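Local coordinates for protein succinate dehydrogenase (Membrane anchor subunit) (Mycolicibacterium smegmatis, PDB 7D6V) that probably anchors succinate dehydrogenase in the mycobacterial membrane, binding a Rieske-type iron-sulfur cluster and ubiquinone-1 and so serving electron transfer from succinate to quinone, at residues C[155-158]-C[159-162]; C[207-210]-C[211-215]. All blocks are in the same frame, centred on the assembly; numbering follows the deposited sequence.

Contact 1 comes first along the chain, in the opening two turns of helix 155-175; contact 2 forms the short helix 207-215, which follows helix 188-204. Their centres lie about 12 Å apart on the same side of the chain's centre, and both touch the [2Fe-2S] cluster, contact 1 through the iron ligand H155 and contact 2 through H207. They also pack on each other: F159 CZ lies 3.5 Å from C209 CB, H155 CD2 is 3.6 Å from S208 OG, and R156 NH2 is 3.8 Å from H211 CE1. The two helix starts thus converge at the cluster, while both contacts also meet the iron-sulfur subunit, consistent with a place on the electron path towards quinone.

Contact 1: C[155-158]-C[159-162]; sequences HRYF and FYAA. With FES (Fe2/s2 (inorganic) cluster), chain J.
H155 to A162 build the first two turns of helix 155-175, which begins at the Rieske-type [2Fe-2S] cluster with H155 as a ligand and is held here by regular i to i+4 bonds such as F159 N to H155 O (2.9 Å). With CG anti to the backbone N (chi1 -178°), the imidazole brings H155 NE2 to 2.5 Å from the iron FE2, which lies in the ring plane; C206 SG binds the same iron, and H155 ND1 is hydrogen-bonded to T113 OG1, which would fix the ring's rotation. One turn on, Y160 sets an edge against the face of Y157 in a T-shaped pair, centroids 5.5 Å apart and planes at 71°, with CE2 over the rim. The same Y160 ring carries R156 O over the centre of one face, and its OH lies 3.9 Å from R156 CB. The R156 guanidinium instead forms salt bridges with E229, D233 and D237 of the iron-sulfur subunit. F158, F159 and A162 turn to F110 of helix 104-112; the F110 ring also meets that of H155, while Y160 packs on V212 of helix 207-215.

Contact 2: C[207-210]-C[211-215]; sequences HSCR and HVTGG. With FES (Fe2/s2 (inorganic) cluster), chain J.
C209 and T213, one turn apart, meet through their side chains as well as through the backbone. The T213 hydroxyl folds back onto the preceding turn: a first torsion of 45° tucks OG1 in over the backbone of its own residue, and from there it donates to C209 O at 2.7 Å. T213 N reaches the same oxygen at 2.9 Å, and the two donors come from opposite faces of the carbonyl plane, so one acceptor is gripped by both. This torsion leaves the T213 methyl CG2 alongside C209, 4.0 Å from SG. V212 lays its CG2 branch beside S208 O, while V212 N is bonded to that oxygen at 2.9 Å.

The pattern belongs to a short alpha helix, 207-215, that widens into a pi-type turn at 211-215, where G215 N makes a weak bond to R210 O (2.8 Å, 128° at the hydrogen). At its first residue, H207 turns its ring edge to the cluster, S1 lying in the ring plane 3.8 Å from ND1, and H207 N is 3.4 Å from the same sulfur. The positive end of the helix dipole thus faces the cluster and may bias its potential.

R210 leaves the helix with its CB bond directed away from 211-215, and its chain is extended from CG to NE; it packs against W230 and V233 of helix 224-237, where NE is hydrogen-bonded to S234 OG, and NH2 is bonded to N222 of the iron-sulfur subunit. S208, whose CB bond likewise points away from 211-215, has OG hydrogen-bonded to E229 of that subunit. Where the helix closes, G215 O accepts from R138 and R230 of the iron-sulfur subunit, and T213 O from NE of R226 in helix 224-237 of the anchor subunit itself.

Contact 1: C[155-158]-C[159-162]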
loop_
_atom_site.group_PDB
_atom_site.type_symbol
_atom_site.label_atom_id
_atom_site.label_comp_id
_atom_site.label_asym_id
_atom_site.label_seq_id
_atom_site.Cartn_x
_atom_site.Cartn_y
_atom_site.Cartn_z
ATOM N N HIS C 155 -14.959 -27.946 15.649
ATOM C CA HIS C 155 -15.030 -27.101 16.833
ATOM C C HIS C 155 -16.428 -26.544 17.070
ATOM O O HIS C 155 -16.804 -26.297 18.220
ATOM C CB HIS C 155 -14.018 -25.965 16.710
ATOM C CG HIS C 155 -13.980 -25.062 17.898
ATOM N ND1 HIS C 155 -13.809 -25.531 19.182
ATOM C CD2 HIS C 155 -14.103 -23.720 18.001
ATOM C CE1 HIS C 155 -13.823 -24.514 20.023
ATOM N NE2 HIS C 155 -13.998 -23.406 19.331
ATOM N N ARG C 156 -17.210 -26.332 16.009
ATOM C CA ARG C 156 -18.541 -25.754 16.175
ATOM C C ARG C 156 -19.467 -26.665 16.973
ATOM O O ARG C 156 -20.369 -26.184 17.670
ATOM C CB ARG C 156 -19.144 -25.438 14.807
ATOM C CG ARG C 156 -19.204 -26.620 13.861
ATOM C CD ARG C 156 -19.689 -26.202 12.488
ATOM N NE ARG C 156 -18.679 -25.428 11.775
ATOM C CZ ARG C 156 -18.759 -25.094 10.494
ATOM N NH1 ARG C 156 -19.804 -25.468 9.775
ATOM N NH2 ARG C 156 -17.792 -24.389 9.930
ATOM N N TYR C 157 -19.254 -27.978 16.911
ATOM C CA TYR C 157 -20.103 -28.885 17.674
ATOM C C TYR C 157 -19.768 -28.826 19.158
ATOM O O TYR C 157 -20.665 -28.865 20.012
ATOM C CB TYR C 157 -19.966 -30.300 17.126
ATOM C CG TYR C 157 -20.594 -30.429 15.766
ATOM C CD1 TYR C 157 -21.871 -30.941 15.614
ATOM C CD2 TYR C 157 -19.920 -30.006 14.634
ATOM C CE1 TYR C 157 -22.449 -31.041 14.371
ATOM C CE2 TYR C 157 -20.489 -30.101 13.393
ATOM C CZ TYR C 157 -21.751 -30.618 13.266
ATOM O OH TYR C 157 -22.315 -30.715 12.022
ATOM N N PHE C 158 -18.484 -28.701 19.485
ATOM C CA PHE C 158 -18.113 -28.441 20.868
ATOM C C PHE C 158 -18.582 -27.064 21.309
ATOM O O PHE C 158 -18.832 -26.852 22.496
ATOM C CB PHE C 158 -16.605 -28.594 21.040
ATOM C CG PHE C 158 -16.113 -29.975 20.742
ATOM C CD1 PHE C 158 -16.586 -31.057 21.460
ATOM C CD2 PHE C 158 -15.195 -30.197 19.732
ATOM C CE1 PHE C 158 -16.150 -32.330 21.182
ATOM C CE2 PHE C 158 -14.754 -31.469 19.454
ATOM C CZ PHE C 158 -15.230 -32.536 20.180
ATOM N N PHE C 159 -18.735 -26.131 20.371
ATOM C CA PHE C 159 -19.339 -24.842 20.693
ATOM C C PHE C 159 -20.807 -24.998 21.075
ATOM O O PHE C 159 -21.274 -24.376 22.036
ATOM C CB PHE C 159 -19.172 -23.886 19.512
ATOM C CG PHE C 159 -20.079 -22.693 19.561
ATOM C CD1 PHE C 159 -19.869 -21.684 20.480
ATOM C CD2 PHE C 159 -21.137 -22.579 18.679
ATOM C CE1 PHE C 159 -20.698 -20.593 20.523
ATOM C CE2 PHE C 159 -21.969 -21.489 18.720
ATOM C CZ PHE C 159 -21.751 -20.496 19.642
ATOM N N TYR C 160 -21.550 -25.824 20.339
ATOM C CA TYR C 160 -22.937 -26.100 20.716
ATOM C C TYR C 160 -23.011 -26.765 22.089
ATOM O O TYR C 160 -23.847 -26.403 22.935
ATOM C CB TYR C 160 -23.608 -26.987 19.668
ATOM C CG TYR C 160 -23.457 -26.516 18.240
ATOM C CD1 TYR C 160 -23.481 -25.169 17.922
ATOM C CD2 TYR C 160 -23.298 -27.428 17.206
ATOM C CE1 TYR C 160 -23.343 -24.741 16.620
ATOM C CE2 TYR C 160 -23.158 -27.010 15.902
ATOM C CZ TYR C 160 -23.184 -25.664 15.614
ATOM O OH TYR C 160 -23.048 -25.236 14.315
ATOM N N ALA C 161 -22.135 -27.743 22.327
ATOM C CA ALA C 161 -22.094 -28.399 23.628
ATOM C C ALA C 161 -21.765 -27.405 24.732
ATOM O O ALA C 161 -22.320 -27.479 25.834
ATOM C CB ALA C 161 -21.079 -29.540 23.607
ATOM N N ALA C 162 -20.856 -26.468 24.455
ATOM C CA ALA C 162 -20.502 -25.449 25.430
ATOM C C ALA C 162 -21.663 -24.508 25.701
ATOM O O ALA C 162 -21.814 -24.030 26.825
ATOM C CB ALA C 162 -19.283 -24.666 24.950
HETATM FE FE1 FES J . -12.069 -20.052 20.758
HETATM FE FE2 FES J . -14.427 -20.960 19.835
HETATM S S1 FES J . -12.716 -20.225 18.665
HETATM S S2 FES J . -13.809 -20.717 21.927
#

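Contact 2: C[207-210]-C[211-215]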
loop_
_atom_site.group_PDB
_atom_site.type_symbol
_atom_site.label_atom_id
_atom_site.label_comp_id
_atom_site.label_asym_id
_atom_site.label_seq_id
_atom_site.Cartn_x
_atom_site.Cartn_y
_atom_site.Cartn_z
ATOM N N HIS C 207 -14.953 -17.927 17.613
ATOM C CA HIS C 207 -14.826 -17.740 16.171
ATOM C C HIS C 207 -15.886 -18.516 15.406
ATOM O O HIS C 207 -16.319 -18.076 14.336
ATOM C CB HIS C 207 -13.436 -18.160 15.701
ATOM C CG HIS C 207 -12.399 -17.094 15.848
ATOM N ND1 HIS C 207 -11.458 -17.104 16.853
ATOM C CD2 HIS C 207 -12.149 -15.987 15.111
ATOM C CE1 HIS C 207 -10.677 -16.046 16.733
ATOM N NE2 HIS C 207 -11.076 -15.352 15.683
ATOM N N SER C 208 -16.302 -19.675 15.919
ATOM C CA SER C 208 -17.388 -20.414 15.287
ATOM C C SER C 208 -18.726 -19.722 15.489
ATOM O O SER C 208 -19.593 -19.787 14.613
ATOM C CB SER C 208 -17.442 -21.841 15.826
ATOM O OG SER C 208 -16.314 -22.584 15.412
ATOM N N CYS C 209 -18.919 -19.068 16.635
ATOM C CA CYS C 209 -20.125 -18.275 16.843
ATOM C C CYS C 209 -20.200 -17.123 15.848
ATOM O O CYS C 209 -21.271 -16.826 15.310
ATOM C CB CYS C 209 -20.164 -17.748 18.275
ATOM S SG CYS C 209 -21.613 -16.745 18.662
ATOM N N ARG C 210 -19.066 -16.469 15.592
ATOM C CA ARG C 210 -19.028 -15.385 14.618
ATOM C C ARG C 210 -19.428 -15.875 13.234
ATOM O O ARG C 210 -20.164 -15.195 12.513
ATOM C CB ARG C 210 -17.628 -14.777 14.586
ATOM C CG ARG C 210 -17.533 -13.436 13.898
ATOM C CD ARG C 210 -16.086 -13.017 13.770
ATOM N NE ARG C 210 -15.937 -11.745 13.074
ATOM C CZ ARG C 210 -14.815 -11.348 12.490
ATOM N NH1 ARG C 210 -13.745 -12.126 12.512
ATOM N NH2 ARG C 210 -14.764 -10.177 11.879
ATOM N N HIS C 211 -18.946 -17.054 12.850
ATOM C CA HIS C 211 -19.299 -17.627 11.558
ATOM C C HIS C 211 -20.772 -18.014 11.502
ATOM O O HIS C 211 -21.455 -17.735 10.511
ATOM C CB HIS C 211 -18.407 -18.835 11.285
ATOM C CG HIS C 211 -18.763 -19.586 10.043
ATOM N ND1 HIS C 211 -19.424 -20.793 10.074
ATOM C CD2 HIS C 211 -18.537 -19.313 8.738
ATOM C CE1 HIS C 211 -19.600 -21.225 8.842
ATOM N NE2 HIS C 211 -19.071 -20.347 8.011
ATOM N N VAL C 212 -21.279 -18.650 12.558
ATOM C CA VAL C 212 -22.639 -19.176 12.535
ATOM C C VAL C 212 -23.662 -18.047 12.557
ATOM O O VAL C 212 -24.690 -18.115 11.874
ATOM C CB VAL C 212 -22.842 -20.161 13.701
ATOM C CG1 VAL C 212 -24.313 -20.404 13.954
ATOM C CG2 VAL C 212 -22.143 -21.470 13.404
ATOM N N THR C 213 -23.400 -16.988 13.327
ATOM C CA THR C 213 -24.385 -15.920 13.465
ATOM C C THR C 213 -24.567 -15.163 12.155
ATOM O O THR C 213 -25.661 -15.152 11.580
ATOM C CB THR C 213 -23.977 -14.968 14.589
ATOM O OG1 THR C 213 -22.583 -14.660 14.480
ATOM C CG2 THR C 213 -24.249 -15.603 15.940
ATOM N N GLY C 214 -23.516 -14.511 11.672
ATOM C CA GLY C 214 -23.604 -13.865 10.379
ATOM C C GLY C 214 -22.337 -13.885 9.553
ATOM O O GLY C 214 -22.285 -13.270 8.486
ATOM N N GLY C 215 -21.309 -14.592 10.022
ATOM C CA GLY C 215 -20.037 -14.578 9.323
ATOM C C GLY C 215 -20.083 -15.242 7.964
ATOM O O GLY C 215 -19.371 -14.832 7.045
HETATM FE FE1 FES J . -12.069 -20.052 20.758
HETATM FE FE2 FES J . -14.427 -20.960 19.835
HETATM S S1 FES J . -12.716 -20.225 18.665
HETATM S S2 FES J . -13.809 -20.717 21.927
#